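PDB 3D1B: RNA-induced transcriptional silencing complex protein tas3 from Schizosaccharomyces pombe, which forms, with Ago1 and Chp1, the core of the RITS complex, which acts in RNA interference and heterochromatin formation, this chain being the C-terminal helical motif of Tas3. Local coordinates for residues 34-38 against 59-63; 87-91 against 119-123. All blocks are in the same frame, centred on the assembly; numbering follows the deposited sequence.

Contact 1 (34-38 against 59-63)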
ATOM      1  N   CYS A  34     -10.176 -12.399  -7.844  1.00 20.42           N
ATOM      2  CA  CYS A  34      -9.329 -12.148  -6.683  1.00 19.87           C
ATOM      3  C   CYS A  34      -8.285 -13.254  -6.573  1.00 20.08           C
ATOM      4  O   CYS A  34      -7.133 -12.997  -6.244  1.00 21.36           O
ATOM      5  CB  CYS A  34     -10.160 -12.095  -5.399  1.00 20.51           C
ATOM      6  SG  CYS A  34     -11.115 -10.568  -5.214  1.00 21.42           S
ATOM      7  N   ALA A  35      -8.693 -14.491  -6.841  1.00 20.64           N
ATOM      8  CA  ALA A  35      -7.761 -15.611  -6.777  1.00 19.85           C
ATOM      9  C   ALA A  35      -6.684 -15.412  -7.842  1.00 21.15           C
ATOM     10  O   ALA A  35      -5.494 -15.624  -7.594  1.00 20.30           O
ATOM     11  CB  ALA A  35      -8.507 -16.932  -7.007  1.00 21.25           C
ATOM     12  N   GLU A  36      -7.114 -14.991  -9.029  1.00 21.01           N
ATOM     13  CA  GLU A  36      -6.201 -14.747 -10.135  1.00 22.58           C
ATOM     14  C   GLU A  36      -5.232 -13.618  -9.795  1.00 23.26           C
ATOM     15  O   GLU A  36      -4.051 -13.674 -10.134  1.00 21.45           O
ATOM     16  CB  GLU A  36      -6.998 -14.401 -11.396  1.00 27.06           C
ATOM     17  CG  GLU A  36      -7.657 -15.612 -12.048  1.00 33.19           C
ATOM     18  CD  GLU A  36      -8.975 -15.281 -12.728  1.00 37.96           C
ATOM     19  OE1 GLU A  36      -9.054 -14.239 -13.412  1.00 39.93           O
ATOM     20  OE2 GLU A  36      -9.932 -16.075 -12.584  1.00 40.90           O
ATOM     21  N   ALA A  37      -5.742 -12.591  -9.122  1.00 20.92           N
ATOM     22  CA  ALA A  37      -4.924 -11.445  -8.735  1.00 19.11           C
ATOM     23  C   ALA A  37      -3.862 -11.847  -7.712  1.00 19.08           C
ATOM     24  O   ALA A  37      -2.709 -11.418  -7.792  1.00 19.54           O
ATOM     25  CB  ALA A  37      -5.820 -10.348  -8.162  1.00 18.73           C
ATOM     26  N   LEU A  38      -4.244 -12.678  -6.750  1.00 18.64           N
ATOM     27  CA  LEU A  38      -3.297 -13.110  -5.729  1.00 18.19           C
ATOM     28  C   LEU A  38      -2.110 -13.837  -6.358  1.00 19.30           C
ATOM     29  O   LEU A  38      -0.969 -13.668  -5.927  1.00 19.62           O
ATOM     30  CB  LEU A  38      -3.986 -14.023  -4.711  1.00 18.57           C
ATOM     31  CG  LEU A  38      -3.097 -14.503  -3.562  1.00 18.91           C
ATOM     32  CD1 LEU A  38      -2.547 -13.306  -2.786  1.00 17.07           C
ATOM     33  CD2 LEU A  38      -3.903 -15.411  -2.651  1.00 17.57           C
ATOM     34  N   VAL A  59      -5.370  -7.215  -4.218  1.00 16.01           N
ATOM     35  CA  VAL A  59      -6.253  -8.336  -4.493  1.00 16.69           C
ATOM     36  C   VAL A  59      -7.721  -7.928  -4.514  1.00 16.06           C
ATOM     37  O   VAL A  59      -8.461  -8.287  -5.433  1.00 17.08           O
ATOM     38  CB  VAL A  59      -6.041  -9.458  -3.460  1.00 18.16           C
ATOM     39  CG1 VAL A  59      -7.134 -10.506  -3.593  1.00 16.90           C
ATOM     40  CG2 VAL A  59      -4.674 -10.098  -3.680  1.00 17.10           C
ATOM     41  N   PHE A  60      -8.153  -7.169  -3.516  1.00 15.64           N
ATOM     42  CA  PHE A  60      -9.550  -6.757  -3.495  1.00 16.14           C
ATOM     43  C   PHE A  60      -9.894  -5.774  -4.610  1.00 16.28           C
ATOM     44  O   PHE A  60     -11.057  -5.672  -5.012  1.00 15.04           O
ATOM     45  CB  PHE A  60      -9.918  -6.169  -2.127  1.00 18.27           C
ATOM     46  CG  PHE A  60      -9.943  -7.186  -1.021  1.00 20.59           C
ATOM     47  CD1 PHE A  60     -10.338  -8.496  -1.272  1.00 23.04           C
ATOM     48  CD2 PHE A  60      -9.605  -6.830   0.278  1.00 23.28           C
ATOM     49  CE1 PHE A  60     -10.394  -9.438  -0.242  1.00 24.76           C
ATOM     50  CE2 PHE A  60      -9.661  -7.767   1.314  1.00 24.04           C
ATOM     51  CZ  PHE A  60     -10.056  -9.071   1.048  1.00 22.57           C
ATOM     52  N   SER A  61      -8.897  -5.066  -5.133  1.00 16.54           N
ATOM     53  CA  SER A  61      -9.153  -4.109  -6.208  1.00 17.89           C
ATOM     54  C   SER A  61      -9.586  -4.837  -7.475  1.00 19.36           C
ATOM     55  O   SER A  61     -10.131  -4.227  -8.399  1.00 20.03           O
ATOM     56  CB  SER A  61      -7.905  -3.267  -6.508  1.00 18.44           C
ATOM     57  OG  SER A  61      -6.939  -4.003  -7.250  1.00 17.68           O
ATOM     58  N   ALA A  62      -9.350  -6.147  -7.506  1.00 18.50           N
ATOM     59  CA  ALA A  62      -9.705  -6.967  -8.659  1.00 19.60           C
ATOM     60  C   ALA A  62     -11.085  -7.600  -8.536  1.00 19.56           C
ATOM     61  O   ALA A  62     -11.558  -8.234  -9.480  1.00 19.58           O
ATOM     62  CB  ALA A  62      -8.661  -8.062  -8.867  1.00 18.15           C
ATOM     63  N   SER A  63     -11.730  -7.429  -7.385  1.00 19.48           N
ATOM     64  CA  SER A  63     -13.051  -8.011  -7.167  1.00 20.74           C
ATOM     65  C   SER A  63     -14.058  -7.423  -8.142  1.00 22.94           C
ATOM     66  O   SER A  63     -13.983  -6.249  -8.495  1.00 19.51           O
ATOM     67  CB  SER A  63     -13.517  -7.767  -5.729  1.00 23.50           C
ATOM     68  OG  SER A  63     -13.611  -6.383  -5.452  1.00 25.59           O
TER
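Val59 spreads its two methyls over one turn of helix 32-46. Val59 CG1 comes up beside the start of that turn, 3.6 Å from Cys34 O and 3.9 Å from Cys34 CB, while Val59 CG2 rests 3.9 Å from Leu38 CA and reaches on to Leu38 CD1. CG1 is anti to the backbone N (chi1 169°), which leaves CG2 beside that N; the branches thus part toward residues one turn of helix apart. A second line of contact is made by the residues of the turn that follows: the methyls of Ala37 and Ala62 meet end on, CB to CB at 3.7 Å, and Cys34 SG stands 3.7 Å from Ser63 CB. The same sulfur, Cys34 SG, lies 3.5 Å from Val59 O.

Behind this first shell, a type I beta turn from Phe60 to Ser63 brings Ala62 and Ser63 against Ala37 and Cys34. Phe60 O takes two donors from Ser63, its N and its OG. Ser63 OG, 2.7 Å from Phe60 O, arrives in the carbonyl plane and is held to its own turn. Ser33 OG, bonded to Ala62 O, ties the turn to the helix start. Phe28 packs on Cys34, Leu38 and Val59, and Leu74 of the second subunit covers Ala37 and Ala62. With apolar side chains making most of the contact and no clear hydrogen bond between the segments, which approach to 5.4 Å from Cys34 CA to Val59 CA, their fit rests mainly on packing.

Contact 2 (87-91 against 119-123)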
ATOM      1  N   GLN A  87     -10.535  -3.554  15.760  1.00 22.69           N
ATOM      2  CA  GLN A  87     -10.274  -4.892  15.249  1.00 22.78           C
ATOM      3  C   GLN A  87      -8.846  -5.392  15.401  1.00 21.75           C
ATOM      4  O   GLN A  87      -7.904  -4.633  15.539  1.00 21.33           O
ATOM      5  CB  GLN A  87     -10.652  -4.953  13.769  1.00 23.10           C
ATOM      6  CG  GLN A  87     -12.089  -4.541  13.501  1.00 23.76           C
ATOM      7  CD  GLN A  87     -13.083  -5.383  14.270  1.00 27.69           C
ATOM      8  OE1 GLN A  87     -13.112  -6.605  14.130  1.00 29.39           O
ATOM      9  NE2 GLN A  87     -13.910  -4.734  15.088  1.00 26.41           N
ATOM     10  N   THR A  88      -8.718  -6.708  15.392  1.00 23.02           N
ATOM     11  CA  THR A  88      -7.431  -7.355  15.449  1.00 23.03           C
ATOM     12  C   THR A  88      -6.719  -7.080  14.137  1.00 22.81           C
ATOM     13  O   THR A  88      -7.350  -6.666  13.186  1.00 22.38           O
ATOM     14  CB  THR A  88      -7.615  -8.848  15.744  1.00 24.85           C
ATOM     15  OG1 THR A  88      -8.642  -9.378  14.909  1.00 25.46           O
ATOM     16  CG2 THR A  88      -8.009  -9.057  17.181  1.00 25.93           C
ATOM     17  N   PRO A  89      -5.391  -7.274  14.088  1.00 22.30           N
ATOM     18  CA  PRO A  89      -4.543  -7.034  12.911  1.00 22.64           C
ATOM     19  C   PRO A  89      -5.032  -7.399  11.511  1.00 20.71           C
ATOM     20  O   PRO A  89      -5.167  -6.527  10.643  1.00 19.30           O
ATOM     21  CB  PRO A  89      -3.248  -7.753  13.272  1.00 23.99           C
ATOM     22  CG  PRO A  89      -3.188  -7.569  14.754  1.00 25.30           C
ATOM     23  CD  PRO A  89      -4.596  -7.900  15.165  1.00 23.98           C
ATOM     24  N   PHE A  90      -5.256  -8.686  11.276  1.00 18.93           N
ATOM     25  CA  PHE A  90      -5.718  -9.151   9.973  1.00 18.58           C
ATOM     26  C   PHE A  90      -7.079  -8.562   9.638  1.00 17.48           C
ATOM     27  O   PHE A  90      -7.298  -8.070   8.529  1.00 18.96           O
ATOM     28  CB  PHE A  90      -5.809 -10.680   9.968  1.00 18.43           C
ATOM     29  CG  PHE A  90      -6.454 -11.249   8.733  1.00 16.82           C
ATOM     30  CD1 PHE A  90      -5.750 -11.319   7.528  1.00 18.44           C
ATOM     31  CD2 PHE A  90      -7.759 -11.725   8.778  1.00 17.17           C
ATOM     32  CE1 PHE A  90      -6.341 -11.860   6.388  1.00 20.29           C
ATOM     33  CE2 PHE A  90      -8.361 -12.267   7.647  1.00 18.40           C
ATOM     34  CZ  PHE A  90      -7.648 -12.336   6.444  1.00 18.03           C
ATOM     35  N   ALA A  91      -7.995  -8.616  10.598  1.00 17.97           N
ATOM     36  CA  ALA A  91      -9.339  -8.093  10.390  1.00 16.87           C
ATOM     37  C   ALA A  91      -9.302  -6.604  10.073  1.00 16.92           C
ATOM     38  O   ALA A  91     -10.007  -6.138   9.180  1.00 16.81           O
ATOM     39  CB  ALA A  91     -10.201  -8.348  11.621  1.00 18.95           C
ATOM     40  N   ALA A 119     -13.611 -12.055   8.754  1.00 16.46           N
ATOM     41  CA  ALA A 119     -12.169 -11.947   8.940  1.00 18.79           C
ATOM     42  C   ALA A 119     -11.813 -12.014  10.420  1.00 18.84           C
ATOM     43  O   ALA A 119     -10.826 -12.646  10.805  1.00 19.78           O
ATOM     44  CB  ALA A 119     -11.656 -10.639   8.340  1.00 17.80           C
ATOM     45  N   SER A 120     -12.616 -11.356  11.250  1.00 18.50           N
ATOM     46  CA  SER A 120     -12.366 -11.345  12.685  1.00 19.27           C
ATOM     47  C   SER A 120     -12.495 -12.752  13.256  1.00 19.91           C
ATOM     48  O   SER A 120     -11.717 -13.155  14.123  1.00 21.01           O
ATOM     49  CB  SER A 120     -13.354 -10.410  13.386  1.00 20.51           C
ATOM     50  OG  SER A 120     -13.066 -10.321  14.773  1.00 27.00           O
ATOM     51  N   ILE A 121     -13.485 -13.495  12.768  1.00 19.19           N
ATOM     52  CA  ILE A 121     -13.714 -14.864  13.225  1.00 20.44           C
ATOM     53  C   ILE A 121     -12.556 -15.779  12.817  1.00 20.84           C
ATOM     54  O   ILE A 121     -12.102 -16.611  13.606  1.00 22.92           O
ATOM     55  CB  ILE A 121     -15.042 -15.417  12.655  1.00 21.61           C
ATOM     56  CG1 ILE A 121     -16.221 -14.683  13.303  1.00 23.92           C
ATOM     57  CG2 ILE A 121     -15.145 -16.920  12.904  1.00 23.16           C
ATOM     58  CD1 ILE A 121     -17.578 -15.035  12.714  1.00 27.22           C
ATOM     59  N   LEU A 122     -12.070 -15.626  11.589  1.00 19.14           N
ATOM     60  CA  LEU A 122     -10.961 -16.454  11.120  1.00 18.60           C
ATOM     61  C   LEU A 122      -9.702 -16.219  11.945  1.00 20.40           C
ATOM     62  O   LEU A 122      -8.957 -17.153  12.255  1.00 20.20           O
ATOM     63  CB  LEU A 122     -10.659 -16.160   9.646  1.00 18.64           C
ATOM     64  CG  LEU A 122     -11.714 -16.601   8.631  1.00 20.00           C
ATOM     65  CD1 LEU A 122     -11.343 -16.078   7.252  1.00 21.00           C
ATOM     66  CD2 LEU A 122     -11.816 -18.126   8.617  1.00 19.04           C
ATOM     67  N   GLU A 123      -9.478 -14.961  12.304  1.00 20.40           N
ATOM     68  CA  GLU A 123      -8.311 -14.556  13.078  1.00 22.38           C
ATOM     69  C   GLU A 123      -8.416 -14.947  14.551  1.00 24.01           C
ATOM     70  O   GLU A 123      -7.361 -15.231  15.160  1.00 25.28           O
ATOM     71  CB  GLU A 123      -8.121 -13.045  12.933  1.00 21.09           C
ATOM     72  CG  GLU A 123      -6.962 -12.460  13.712  1.00 23.02           C
ATOM     73  CD  GLU A 123      -6.643 -11.052  13.266  1.00 23.16           C
ATOM     74  OE1 GLU A 123      -7.595 -10.313  12.944  1.00 24.38           O
ATOM     75  OE2 GLU A 123      -5.448 -10.684  13.232  1.00 24.90           O
TER
HETATM   76  O   HOH W   1     -11.687  -8.246  15.758  1.00 27.80           O
HETATM   77  O   HOH W   2     -10.082 -11.582  16.045  1.00 36.95           O
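Glu123 reaches across from the end of helix 109-122 and lays its carboxylate against Phe90 and Ala91 in the first turn of helix 89-105. Glu123 OE2 accepts from Phe90 N at 2.8 Å and Glu123 OE1 from Ala91 N at 2.9 Å, both on the syn side and nearly straight. The donors stand 26° and 34° out of the carboxylate plane, so the group sits tilted over the helix start. Its chain gets there with CG anti to the backbone N (chi1 178°) and stays extended beyond. Thr88 OG1 is modelled 2.4 Å from Glu123 OE1, too short for the details of that bond to be trusted. Thr88 is the N-cap residue, yet its side chain makes no capping bond; the acidic side chain of Glu123, near the C-terminus, meets the amides instead. Were Glu123 replaced by an alanine, Phe90 N and Ala91 N would probably lose their acceptor at the helix start.

In this all-helical C-terminal motif of Tas3, the apolar side of the contact is close-set. Ala119 CB touches Phe90 CE2 at 3.7 Å, Ala119 O lies at the ring edge in its plane, and Trp21 meets the ring edge-to-face. Ala91 CB faces Ser120 CA at 3.8 Å.

Toward Gln87 the packing gives way to water. One water donates to Gln87 OE1 and bonds Ser120 OG, each at 2.7 Å, while Gln87 NE2 turns to Asn83 O; a second bridges Thr88 OG1 and Ser120 O.

How the contacts relate
Contacts 1 and 2 lie on opposite sides of the chain's centre, their own centres 19 Å apart, and follow one another in sequence. Contact 1 is the more buried and joins helices 32-46 and 52-60; contact 2, partly open to water, joins helices 89-105 and 109-122. They share no segment, but helix 89-105 links them: residues farther along it, Ser97, Ile98 and Leu101, pack on Phe60 of contact 1. Helix 14-23 also reaches both. The chemistry follows the setting, with apolar packing at 34-38/59-63, where the second subunit adds a covering side chain, and charge and bridging waters at 87-91/119-123, which no other chain of the assembly touches.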